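Side-chain contacts in toxin of toxin-antitoxin system (Rickettsia felis, PDB 3ZVK), which is an RNase toxin of a type II toxin-antitoxin system that cleaves single-stranded RNA, uses magnesium as cofactor and is bound by the antitoxin VapB2: residues Ser104-Ala108 / Glu109-Leu113; Ile34-Ser37 / Ser38-Ala42; Ile63-Arg67 / Leu68-Asp72. The protein carries 1 engineered substitution. All blocks are in the same frame, centred on the assembly; numbering follows the deposited sequence.

Contact 1 (Ser104-Ala108 / Glu109-Leu113)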
loop_
_atom_site.group_PDB
_atom_site.type_symbol
_atom_site.label_atom_id
_atom_site.label_comp_id
_atom_site.label_asym_id
_atom_site.label_seq_id
_atom_site.Cartn_x
_atom_site.Cartn_y
_atom_site.Cartn_z
ATOM N N SER A 104 18.258 16.088 -17.737
ATOM C CA SER A 104 17.009 15.410 -18.141
ATOM C C SER A 104 15.872 15.799 -17.213
ATOM O O SER A 104 14.751 16.004 -17.663
ATOM C CB SER A 104 17.174 13.893 -18.049
ATOM O OG SER A 104 18.170 13.470 -18.961
ATOM N N HIS A 105 16.177 15.841 -15.905
ATOM C CA HIS A 105 15.274 16.162 -14.805
ATOM C C HIS A 105 14.790 17.603 -14.913
ATOM O O HIS A 105 13.586 17.815 -14.819
ATOM C CB HIS A 105 15.925 15.866 -13.438
ATOM C CG HIS A 105 14.932 15.675 -12.334
ATOM N ND1 HIS A 105 15.331 15.301 -11.075
ATOM C CD2 HIS A 105 13.590 15.831 -12.332
ATOM C CE1 HIS A 105 14.230 15.219 -10.353
ATOM N NE2 HIS A 105 13.159 15.511 -11.072
ATOM N N ALA A 106 15.701 18.582 -15.162
ATOM C CA ALA A 106 15.320 19.986 -15.358
ATOM C C ALA A 106 14.429 20.109 -16.608
ATOM O O ALA A 106 13.403 20.784 -16.548
ATOM C CB ALA A 106 16.556 20.870 -15.486
ATOM N N ILE A 107 14.776 19.406 -17.709
ATOM C CA ILE A 107 13.994 19.414 -18.942
ATOM C C ILE A 107 12.583 18.891 -18.660
ATOM O O ILE A 107 11.606 19.545 -19.025
ATOM C CB ILE A 107 14.714 18.668 -20.120
ATOM C CG1 ILE A 107 15.977 19.390 -20.580
ATOM C CG2 ILE A 107 13.777 18.493 -21.330
ATOM C CD1 ILE A 107 17.010 18.535 -21.343
ATOM N N ALA A 108 12.477 17.736 -17.981
ATOM C CA ALA A 108 11.203 17.100 -17.632
ATOM C C ALA A 108 10.314 17.937 -16.709
ATOM O O ALA A 108 9.085 17.836 -16.801
ATOM C CB ALA A 108 11.447 15.749 -17.022
ATOM N N GLU A 109 10.924 18.762 -15.829
ATOM C CA GLU A 109 10.195 19.644 -14.908
ATOM C C GLU A 109 9.945 21.046 -15.515
ATOM O O GLU A 109 9.265 21.873 -14.909
ATOM C CB GLU A 109 10.962 19.777 -13.564
ATOM C CG GLU A 109 11.117 18.501 -12.741
ATOM C CD GLU A 109 9.889 17.786 -12.212
ATOM O OE1 GLU A 109 8.786 18.369 -12.260
ATOM O OE2 GLU A 109 10.035 16.640 -11.725
ATOM N N ASN A 110 10.507 21.303 -16.708
ATOM C CA ASN A 110 10.472 22.589 -17.417
ATOM C C ASN A 110 11.072 23.683 -16.528
ATOM O O ASN A 110 10.523 24.761 -16.372
ATOM C CB ASN A 110 9.075 22.936 -17.944
ATOM C CG ASN A 110 9.176 23.654 -19.251
ATOM O OD1 ASN A 110 9.564 24.831 -19.322
ATOM N ND2 ASN A 110 8.943 22.912 -20.329
ATOM N N ALA A 111 12.204 23.357 -15.925
ATOM C CA ALA A 111 12.921 24.174 -14.969
ATOM C C ALA A 111 14.163 24.833 -15.568
ATOM O O ALA A 111 14.706 24.353 -16.559
ATOM C CB ALA A 111 13.327 23.295 -13.778
ATOM N N THR A 112 14.643 25.891 -14.912
ATOM C CA THR A 112 15.893 26.556 -15.248
ATOM C C THR A 112 16.962 25.830 -14.436
ATOM O O THR A 112 16.843 25.709 -13.195
ATOM C CB THR A 112 15.853 28.032 -14.890
ATOM O OG1 THR A 112 14.852 28.689 -15.671
ATOM C CG2 THR A 112 17.183 28.711 -15.113
ATOM N N LEU A 113 17.992 25.316 -15.133
ATOM C CA LEU A 113 19.083 24.631 -14.455
ATOM C C LEU A 113 20.178 25.631 -14.161
ATOM O O LEU A 113 20.664 26.313 -15.067
ATOM C CB LEU A 113 19.601 23.437 -15.270
ATOM C CG LEU A 113 20.685 22.558 -14.628
ATOM C CD1 LEU A 113 20.235 21.930 -13.307
ATOM C CD2 LEU A 113 21.052 21.474 -15.567
#
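A Schellman motif closes helix 97-109 where Ala-106 and Ile-107 meet Asn-110 and Ala-111. Ala-111 N donates to Ala-106 O at 2.9 Å. That bond is almost straight, with an N-H...O angle of 178°. Asn-110 N reaches Ile-107 O at 3.1 Å. Asn-110 has positive phi, and this turns the chain out of the helix. One residue earlier, Glu-109 N still bonds to His-105 O, 3.0 Å away. In the PIN fold of this toxin the turn passes the chain directly into strand 112-115, which lies between strands 2-5 and 128-131 in the parallel sheet.

The side chains of His-105 and Glu-109 lie next to each other, one helical turn apart, and point the same way. The imidazole swings out with CG opposite the backbone N (chi1 -158°). Its CD2 atom lies 3.7 Å from Glu-109 CG. The Glu-109 chain bends at chi2 and brings its carboxylate to the ring edge. There His-105 NE2 donates a weak bond to Glu-109 OE2, 3.4 Å away and in the plane of the ring. The ring and carboxylate planes differ by 51°. Both groups have stronger partners: His-105 ND1 bonds to Ser-37 OG, and Glu-109 OE1 forms a salt bridge with Lys-76. Phe-73 stacks edge-to-face with the imidazole.

The other flank of the turn is apolar. Ala-106 CB meets Leu-113 CB at 4.0 Å. It also lies 4.4 Å from Ala-111 CB, so one methyl touches both the turn and the strand that follows. The Leu-113 side chain comes near Gly-6, an engineered residue at a predicted magnesium-binding position.

Contact 2 (Ile34-Ser37 / Ser38-Ala42)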
loop_
_atom_site.group_PDB
_atom_site.type_symbol
_atom_site.label_atom_id
_atom_site.label_comp_id
_atom_site.label_asym_id
_atom_site.label_seq_id
_atom_site.Cartn_x
_atom_site.Cartn_y
_atom_site.Cartn_z
ATOM N N ILE A 34 12.778 27.008 -5.445
ATOM C CA ILE A 34 14.162 26.561 -5.476
ATOM C C ILE A 34 14.175 25.097 -5.134
ATOM O O ILE A 34 13.654 24.700 -4.080
ATOM C CB ILE A 34 15.095 27.411 -4.594
ATOM C CG1 ILE A 34 15.134 28.880 -5.176
ATOM C CG2 ILE A 34 16.529 26.774 -4.606
ATOM C CD1 ILE A 34 15.501 29.869 -4.229
ATOM N N ALA A 35 14.750 24.280 -6.039
ATOM C CA ALA A 35 14.830 22.823 -5.855
ATOM C C ALA A 35 16.153 22.191 -6.266
ATOM O O ALA A 35 17.008 22.844 -6.867
ATOM C CB ALA A 35 13.688 22.162 -6.611
ATOM N N ILE A 36 16.332 20.913 -5.915
ATOM C CA ILE A 36 17.438 20.041 -6.345
ATOM C C ILE A 36 16.867 18.696 -6.695
ATOM O O ILE A 36 15.887 18.255 -6.102
ATOM C CB ILE A 36 18.700 19.903 -5.426
ATOM C CG1 ILE A 36 18.386 19.278 -4.052
ATOM C CG2 ILE A 36 19.530 21.196 -5.358
ATOM C CD1 ILE A 36 19.575 18.622 -3.372
ATOM N N SER A 37 17.471 18.049 -7.657
ATOM C CA SER A 37 17.113 16.705 -8.067
ATOM C C SER A 37 17.621 15.779 -6.968
ATOM O O SER A 37 18.633 16.073 -6.344
ATOM C CB SER A 37 17.854 16.364 -9.363
ATOM O OG SER A 37 17.507 15.064 -9.803
ATOM N N SER A 38 16.948 14.649 -6.748
ATOM C CA SER A 38 17.439 13.632 -5.824
ATOM C C SER A 38 18.835 13.140 -6.321
ATOM O O SER A 38 19.637 12.725 -5.480
ATOM C CB SER A 38 16.447 12.479 -5.693
ATOM O OG SER A 38 16.083 11.902 -6.938
ATOM N N ILE A 39 19.144 13.271 -7.672
ATOM C CA ILE A 39 20.445 12.932 -8.314
ATOM C C ILE A 39 21.582 13.850 -7.795
ATOM O O ILE A 39 22.676 13.378 -7.515
ATOM C CB ILE A 39 20.385 12.872 -9.885
ATOM C CG1 ILE A 39 19.183 12.039 -10.429
ATOM C CG2 ILE A 39 21.722 12.397 -10.477
ATOM C CD1 ILE A 39 19.097 10.542 -9.945
ATOM N N VAL A 40 21.293 15.128 -7.619
ATOM C CA VAL A 40 22.208 16.110 -7.019
ATOM C C VAL A 40 22.465 15.700 -5.578
ATOM O O VAL A 40 23.622 15.630 -5.176
ATOM C CB VAL A 40 21.702 17.582 -7.100
ATOM C CG1 VAL A 40 22.561 18.510 -6.240
ATOM C CG2 VAL A 40 21.659 18.060 -8.548
ATOM N N LEU A 41 21.395 15.372 -4.834
ATOM C CA LEU A 41 21.479 14.940 -3.431
ATOM C C LEU A 41 22.312 13.680 -3.258
ATOM O O LEU A 41 23.087 13.590 -2.300
ATOM C CB LEU A 41 20.098 14.832 -2.773
ATOM C CG LEU A 41 20.099 14.564 -1.274
ATOM C CD1 LEU A 41 20.878 15.656 -0.467
ATOM C CD2 LEU A 41 18.717 14.210 -0.766
ATOM N N ALA A 42 22.230 12.749 -4.233
ATOM C CA ALA A 42 23.041 11.529 -4.249
ATOM C C ALA A 42 24.515 11.932 -4.286
ATOM O O ALA A 42 25.310 11.421 -3.498
ATOM C CB ALA A 42 22.693 10.685 -5.457
#
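Ile-36 packs across the strand-to-helix junction onto Val-40 and Leu-41. Its CB lies 4.1 Å from Val-40 CB. The CG2 branch then meets Val-40 CG1, also at 4.1 Å. The longer branch starts with CG1 set between the backbone N and the carbonyl carbon (chi1 63°). This carries the chain end over the first turn of the helix. At the tip, CD1 touches Leu-41 CB at 3.9 Å and Val-40 CG1 at 4.1 Å. The isoleucine crosses both partners at about a right angle.

Ser-37 is the N-cap of helix 38-50. Its OG stands opposite its own backbone N and accepts a hydrogen bond from Ile-39 N at 3.2 Å. The N-H...O angle is 155°. This bond satisfies an amide of the first turn that has no helical carbonyl ahead of it. The same OG also bonds to His-105 ND1, so the cap is tied to helix 97-109. Ser-37 O receives Leu-41 N at 3.2 Å, the first full helical bond. Val-40 N makes a weak second bond to that carbonyl. On the cap side Ile-39 CG1 rests 3.5 Å from Ser-37 OG.

Ser-38 OG faces a different interface. It bonds to Phe-73 N of its own chain and to Phe-73 O of the second subunit, where Ile-39 also packs on its own counterpart.

The axes of strand 34-37 and helix 38-42 make an angle of 66°. Strand 33-37 runs between strands 2-5 and 69-71 of the sheet. Cys-10 of helix 7-16 touches both Ile-36 and Val-40, while Ile-102 of helix 97-109 packs on Val-40.

Contact 3 (Ile63-Arg67 / Leu68-Asp72)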
loop_
_atom_site.group_PDB
_atom_site.type_symbol
_atom_site.label_atom_id
_atom_site.label_comp_id
_atom_site.label_asym_id
_atom_site.label_seq_id
_atom_site.Cartn_x
_atom_site.Cartn_y
_atom_site.Cartn_z
ATOM N N ILE A 63 21.521 22.063 6.620
ATOM C CA ILE A 63 21.204 23.495 6.686
ATOM C C ILE A 63 20.891 24.040 5.282
ATOM O O ILE A 63 19.918 24.780 5.095
ATOM C CB ILE A 63 22.346 24.258 7.392
ATOM C CG1 ILE A 63 22.300 23.968 8.905
ATOM C CG2 ILE A 63 22.247 25.750 7.163
ATOM C CD1 ILE A 63 23.575 24.209 9.618
ATOM N N PHE A 64 21.691 23.634 4.302
ATOM C CA PHE A 64 21.554 24.022 2.904
ATOM C C PHE A 64 20.213 23.561 2.324
ATOM O O PHE A 64 19.545 24.342 1.632
ATOM C CB PHE A 64 22.766 23.499 2.084
ATOM C CG PHE A 64 22.773 23.948 0.645
ATOM C CD1 PHE A 64 22.999 25.271 0.315
ATOM C CD2 PHE A 64 22.462 23.065 -0.371
ATOM C CE1 PHE A 64 22.905 25.701 -1.014
ATOM C CE2 PHE A 64 22.416 23.489 -1.701
ATOM C CZ PHE A 64 22.621 24.806 -2.011
ATOM N N LEU A 65 19.784 22.336 2.677
ATOM C CA LEU A 65 18.545 21.721 2.197
ATOM C C LEU A 65 17.285 22.264 2.849
ATOM O O LEU A 65 16.202 22.110 2.272
ATOM C CB LEU A 65 18.578 20.182 2.381
ATOM C CG LEU A 65 19.702 19.380 1.739
ATOM C CD1 LEU A 65 19.708 17.951 2.245
ATOM C CD2 LEU A 65 19.628 19.420 0.235
ATOM N N SER A 66 17.408 22.891 4.041
ATOM C CA SER A 66 16.271 23.447 4.772
ATOM C C SER A 66 15.329 24.362 3.987
ATOM O O SER A 66 14.126 24.330 4.273
ATOM C CB SER A 66 16.706 24.081 6.086
ATOM O OG SER A 66 17.441 25.262 5.876
ATOM N N ARG A 67 15.828 25.173 3.007
ATOM C CA ARG A 67 14.934 26.068 2.244
ATOM C C ARG A 67 14.749 25.645 0.769
ATOM O O ARG A 67 14.131 26.370 -0.007
ATOM C CB ARG A 67 15.304 27.541 2.426
ATOM C CG ARG A 67 15.402 27.942 3.888
ATOM C CD ARG A 67 15.491 29.441 4.135
ATOM N NE ARG A 67 14.290 30.182 3.719
ATOM C CZ ARG A 67 13.139 30.186 4.381
ATOM N NH1 ARG A 67 13.006 29.486 5.495
ATOM N NH2 ARG A 67 12.109 30.877 3.926
ATOM N N LEU A 68 15.156 24.396 0.455
ATOM C CA LEU A 68 15.125 23.703 -0.851
ATOM C C LEU A 68 14.017 22.648 -0.894
ATOM O O LEU A 68 13.698 22.101 0.117
ATOM C CB LEU A 68 16.492 22.902 -1.043
ATOM C CG LEU A 68 17.444 23.354 -2.148
ATOM C CD1 LEU A 68 17.243 24.742 -2.451
ATOM C CD2 LEU A 68 18.861 23.244 -1.741
ATOM N N GLU A 69 13.523 22.299 -2.084
ATOM C CA GLU A 69 12.615 21.196 -2.317
ATOM C C GLU A 69 13.467 20.109 -3.005
ATOM O O GLU A 69 14.160 20.395 -3.980
ATOM C CB GLU A 69 11.480 21.637 -3.241
ATOM C CG GLU A 69 10.395 20.575 -3.435
ATOM C CD GLU A 69 9.155 21.039 -4.187
ATOM O OE1 GLU A 69 8.676 22.163 -3.915
ATOM O OE2 GLU A 69 8.650 20.265 -5.033
ATOM N N ILE A 70 13.475 18.884 -2.468
ATOM C CA ILE A 70 14.200 17.753 -3.083
ATOM C C ILE A 70 13.202 17.028 -3.996
ATOM O O ILE A 70 12.177 16.543 -3.518
ATOM C CB ILE A 70 14.872 16.825 -2.037
ATOM C CG1 ILE A 70 15.729 17.660 -1.056
ATOM C CG2 ILE A 70 15.718 15.737 -2.743
ATOM C CD1 ILE A 70 15.766 17.087 0.311
ATOM N N ILE A 71 13.448 17.053 -5.310
ATOM C CA ILE A 71 12.539 16.449 -6.283
ATOM C C ILE A 71 13.067 15.088 -6.690
ATOM O O ILE A 71 14.203 14.985 -7.136
ATOM C CB ILE A 71 12.248 17.374 -7.509
ATOM C CG1 ILE A 71 11.734 18.777 -7.064
ATOM C CG2 ILE A 71 11.261 16.698 -8.499
ATOM C CD1 ILE A 71 11.541 19.785 -8.192
ATOM N N ASP A 72 12.240 14.050 -6.531
ATOM C CA ASP A 72 12.577 12.674 -6.888
ATOM C C ASP A 72 12.718 12.500 -8.406
ATOM O O ASP A 72 11.957 13.112 -9.168
ATOM C CB ASP A 72 11.518 11.704 -6.326
ATOM C CG ASP A 72 11.462 11.660 -4.793
ATOM O OD1 ASP A 72 12.443 12.149 -4.126
ATOM O OD2 ASP A 72 10.432 11.155 -4.248
#
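Phe-64 and Leu-68 meet at the type I beta turn from Leu-65 to Leu-68, which leads from helix 54-65 into strand 69-71, an outer strand of the parallel sheet in the PIN fold. Leu-68 N closes the turn with a hydrogen bond to Leu-65 O, 3.1 Å long.

Leu-68 carries most of the contact, but its rotamer as modelled is doubtful. Chi1 is -114°, which places CG nearly eclipsed with the hydrogen on CA. Chi2, at 25°, is also away from a staggered position. Its CB sits 3.4 Å from Leu-65 O, beside the carbonyl that accepts the turn bond. As modelled, its CD2 methyl reaches back to Phe-64 O at 3.6 Å.

The same methyl meets the phenyl ring. Phe-64 holds CG opposite its backbone N (chi1 -175°), which brings CE2 toward the turn. The methyl approaches the ring obliquely. CE2 is 3.6 Å from Leu-68 CD2, and Phe-64 CD2 is 3.9 Å from that methyl. Beyond, the ring packs on Cys-10, Ala-13 and Ile-14 of helix 7-16.

Leu-65 is in a standard staggered form with an extended chi2. Its CD2 lies 4.4 Å from Leu-68 CD2 and 4.5 Å from Ile-70 CG1, bridging the turn and the strand. Leu-41 of helix 38-50 touches both Leu-65 and Ile-70. The antitoxin VapB covers another side: its Trp-46 packs on Leu-68, and Arg-67 NH1 makes a weak bond to its Pro-43 O.

Ser-66 folds its hydroxyl back onto the helix, between its own backbone N and carbonyl carbon. There Ser-66 OG donates to Ile-63 O at 2.6 Å.

The three contacts are helix-strand junctions around one parallel sheet. Contacts 2 and 3 are closest, with centres about 8 Å apart, on the neighbouring strands 33-37 and 69-71. Ile-36 O and Ile-71 N lie 2.8 Å apart, a probable hydrogen bond. Ser-38 N and Ile-71 O, also 2.8 Å apart, probably form another. Contact 1 joins contact 2 through a probable, short hydrogen bond, His-105 ND1 to Ser-37 OG at 2.5 Å. It meets contact 3 by packing, with His-105 CE1 at 3.2 Å from Ile-71 O. Leu-113 and Val-40 have side chains about 4 Å from engineered Gly-6, the predicted magnesium position. The side chain of Phe-64 is about 9 Å from Gly-6.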